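Local coordinates for virulence associated protein VAPB (Rhodococcus equi, PDB 4CV7) that is a plasmid-encoded virulence-associated protein whose molecular role is not established, the piece here folding as an eight-stranded antiparallel beta-barrel of two Greek-key motifs, at residues 53-56 with 57-61. Numbering follows the deposited sequence. Where two conformers were deposited one is given.
Sequences SDLQ and RLYKD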
ATOM      1  N   SER A  53       5.542  10.461   9.259  1.00 17.21           N
ATOM      2  CA  SER A  53       6.287  11.551   9.818  0.66 18.54           C
ATOM      3  C   SER A  53       7.273  12.187   8.820  1.00 18.12           C
ATOM      4  O   SER A  53       7.836  13.248   9.134  1.00 19.28           O
ATOM      5  CB  SER A  53       6.986  11.100  11.067  0.66 21.24           C
ATOM      6  OG  SER A  53       7.925  10.109  10.732  0.66 21.88           O
ATOM      7  N   ASP A  54       7.416  11.611   7.652  1.00 16.48           N
ATOM      8  CA  ASP A  54       8.330  12.222   6.640  1.00 16.40           C
ATOM      9  C   ASP A  54       7.926  11.667   5.240  1.00 14.73           C
ATOM     10  O   ASP A  54       8.353  10.648   4.768  1.00 14.50           O
ATOM     11  CB  ASP A  54       9.753  11.841   6.973  1.00 16.81           C
ATOM     12  CG  ASP A  54      10.782  12.564   6.143  1.00 17.73           C
ATOM     13  OD1 ASP A  54      10.436  13.068   4.995  1.00 17.22           O
ATOM     14  OD2 ASP A  54      11.958  12.742   6.553  1.00 20.34           O
ATOM     15  N   LEU A  55       7.068  12.447   4.620  1.00 15.26           N
ATOM     16  CA  LEU A  55       6.505  12.103   3.312  1.00 14.16           C
ATOM     17  C   LEU A  55       7.574  11.921   2.258  1.00 14.69           C
ATOM     18  O   LEU A  55       7.551  10.958   1.510  1.00 14.55           O
ATOM     19  CB  LEU A  55       5.435  13.172   2.953  1.00 15.05           C
ATOM     20  CG  LEU A  55       4.677  12.811   1.642  1.00 15.10           C
ATOM     21  CD1 LEU A  55       3.761  11.615   1.795  1.00 15.30           C
ATOM     22  CD2 LEU A  55       3.876  14.004   1.134  1.00 16.11           C
ATOM     23  N   GLN A  56       8.511  12.862   2.209  1.00 15.46           N
ATOM     24  CA  GLN A  56       9.528  12.762   1.215  1.00 16.20           C
ATOM     25  C   GLN A  56      10.396  11.529   1.398  1.00 14.62           C
ATOM     26  O   GLN A  56      10.727  10.885   0.428  1.00 15.23           O
ATOM     27  CB  GLN A  56      10.377  14.030   1.178  1.00 19.07           C
ATOM     28  CG  GLN A  56      11.430  14.150   0.140  1.00 21.88           C
ATOM     29  CD  GLN A  56      12.730  13.427   0.416  1.00 25.54           C
ATOM     30  OE1 GLN A  56      13.074  13.158   1.583  1.00 26.61           O
ATOM     31  NE2 GLN A  56      13.566  13.257  -0.656  1.00 30.13           N
ATOM     32  N   ARG A  57      10.685  11.153   2.635  1.00 14.46           N
ATOM     33  CA  ARG A  57      11.454   9.956   2.909  1.00 13.71           C
ATOM     34  C   ARG A  57      10.650   8.699   2.495  1.00 13.02           C
ATOM     35  O   ARG A  57      11.236   7.716   1.993  1.00 13.05           O
ATOM     36  CB  ARG A  57      11.871   9.925   4.357  1.00 14.49           C
ATOM     37  CG  ARG A  57      12.812   8.768   4.680  1.00 15.38           C
ATOM     38  CD  ARG A  57      13.213   8.790   6.106  1.00 17.69           C
ATOM     39  NE  ARG A  57      14.243   7.826   6.397  1.00 17.84           N
ATOM     40  CZ  ARG A  57      14.981   7.826   7.487  1.00 19.08           C
ATOM     41  NH1 ARG A  57      14.878   8.759   8.359  1.00 20.48           N
ATOM     42  NH2 ARG A  57      15.930   6.884   7.555  1.00 18.71           N
ATOM     43  N   LEU A  58       9.334   8.720   2.766  1.00 12.37           N
ATOM     44  CA  LEU A  58       8.479   7.618   2.371  1.00 12.13           C
ATOM     45  C   LEU A  58       8.602   7.403   0.864  1.00 12.54           C
ATOM     46  O   LEU A  58       8.854   6.303   0.368  1.00 11.96           O
ATOM     47  CB  LEU A  58       7.054   7.893   2.764  1.00 12.48           C
ATOM     48  CG  LEU A  58       5.998   6.911   2.197  1.00 12.52           C
ATOM     49  CD1 LEU A  58       6.026   5.596   2.945  1.00 12.30           C
ATOM     50  CD2 LEU A  58       4.628   7.587   2.332  1.00 13.19           C
ATOM     51  N   TYR A  59       8.504   8.505   0.117  1.00 13.12           N
ATOM     52  CA  TYR A  59       8.523   8.394  -1.300  1.00 13.56           C
ATOM     53  C   TYR A  59       9.895   8.007  -1.831  1.00 13.38           C
ATOM     54  O   TYR A  59       9.966   7.284  -2.807  1.00 14.65           O
ATOM     55  CB  TYR A  59       8.065   9.736  -1.887  1.00 14.98           C
ATOM     56  CG  TYR A  59       6.567  10.038  -1.698  1.00 14.96           C
ATOM     57  CD1 TYR A  59       5.660   9.074  -1.361  1.00 14.88           C
ATOM     58  CD2 TYR A  59       6.095  11.339  -1.938  1.00 16.12           C
ATOM     59  CE1 TYR A  59       4.313   9.363  -1.290  1.00 15.29           C
ATOM     60  CE2 TYR A  59       4.740  11.638  -1.867  1.00 16.59           C
ATOM     61  CZ  TYR A  59       3.880  10.625  -1.588  1.00 15.50           C
ATOM     62  OH  TYR A  59       2.500  10.846  -1.578  1.00 17.38           O
ATOM     63  N   LYS A  60      10.945   8.520  -1.243  1.00 13.74           N
ATOM     64  CA  LYS A  60      12.269   8.151  -1.721  0.64 15.13           C
ATOM     65  C   LYS A  60      12.658   6.730  -1.377  1.00 14.28           C
ATOM     66  O   LYS A  60      13.282   6.049  -2.201  1.00 17.63           O
ATOM     67  CB  LYS A  60      13.370   8.990  -1.209  0.64 16.90           C
ATOM     68  CG  LYS A  60      14.637   8.811  -2.028  0.64 19.74           C
ATOM     69  CD  LYS A  60      15.789   9.297  -1.312  0.64 21.12           C
ATOM     70  CE  LYS A  60      17.065   8.588  -1.656  0.64 21.37           C
ATOM     71  NZ  LYS A  60      17.482   7.886  -0.424  0.64 17.65           N
ATOM     72  N   ASP A  61      12.383   6.292  -0.146  1.00 12.50           N
ATOM     73  CA  ASP A  61      13.039   5.099   0.401  1.00 12.63           C
ATOM     74  C   ASP A  61      12.187   3.866   0.415  1.00 12.26           C
ATOM     75  O   ASP A  61      12.689   2.801   0.743  1.00 12.90           O
ATOM     76  CB  ASP A  61      13.649   5.400   1.751  1.00 12.73           C
ATOM     77  CG  ASP A  61      14.940   6.141   1.645  1.00 15.04           C
ATOM     78  OD1 ASP A  61      15.504   6.317   0.595  1.00 16.24           O
ATOM     79  OD2 ASP A  61      15.438   6.546   2.722  1.00 17.42           O
TER
HETATM   80  O   HOH W   1      12.917  11.231   8.580  0.70 22.18           O
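The carboxylate of Asp54 takes two partners, the backbone N-H of Arg57 on OD1 and a water on OD2. As the N-cap of the 55-61 helix, Asp54 makes the capping bond with OD1 and Arg57 N 3.0 Å apart, and the donor comes from above the carboxylate, 65° out of its plane. This short helix links strands 42-52 and 64-68, the fourth and fifth of the eight-stranded Greek-key barrel, at one end of the barrel. On the other oxygen, water 1 donates to OD2 of Asp54 at 2.7 Å and accepts from NH1 of Arg57, lying in plane at the guanidinium edge. The arginine chain, extended from CG to NE, crosses the aspartate side chain at about a right angle, and the two flat groups stand 84° apart. The water bridges them, and their opposite charges probably still attract with Asp54 OD2 and Arg57 NH1 5.3 Å apart. Asp54 also gives its backbone O to Leu58 N at 2.9 Å, opening the first helical turn, while its own N is held by Thr52 OG1.

On the barrel side of the helix, Leu55 and Leu58 both rest on Leu50, and Leu58 also reaches Leu86. The Tyr59 ring meets that of Trp107, the planes about 50° apart, and the Tyr59 hydroxyl bonds to Pro26 O. With CG anti to its backbone N (chi1 -174°), Leu55 lays CD1 over one face of the Tyr59 ring, a CH-pi contact 3.9 Å from the centroid, where the nearest ring atom to Leu55 CD1 is Tyr59 CZ at 3.5 Å.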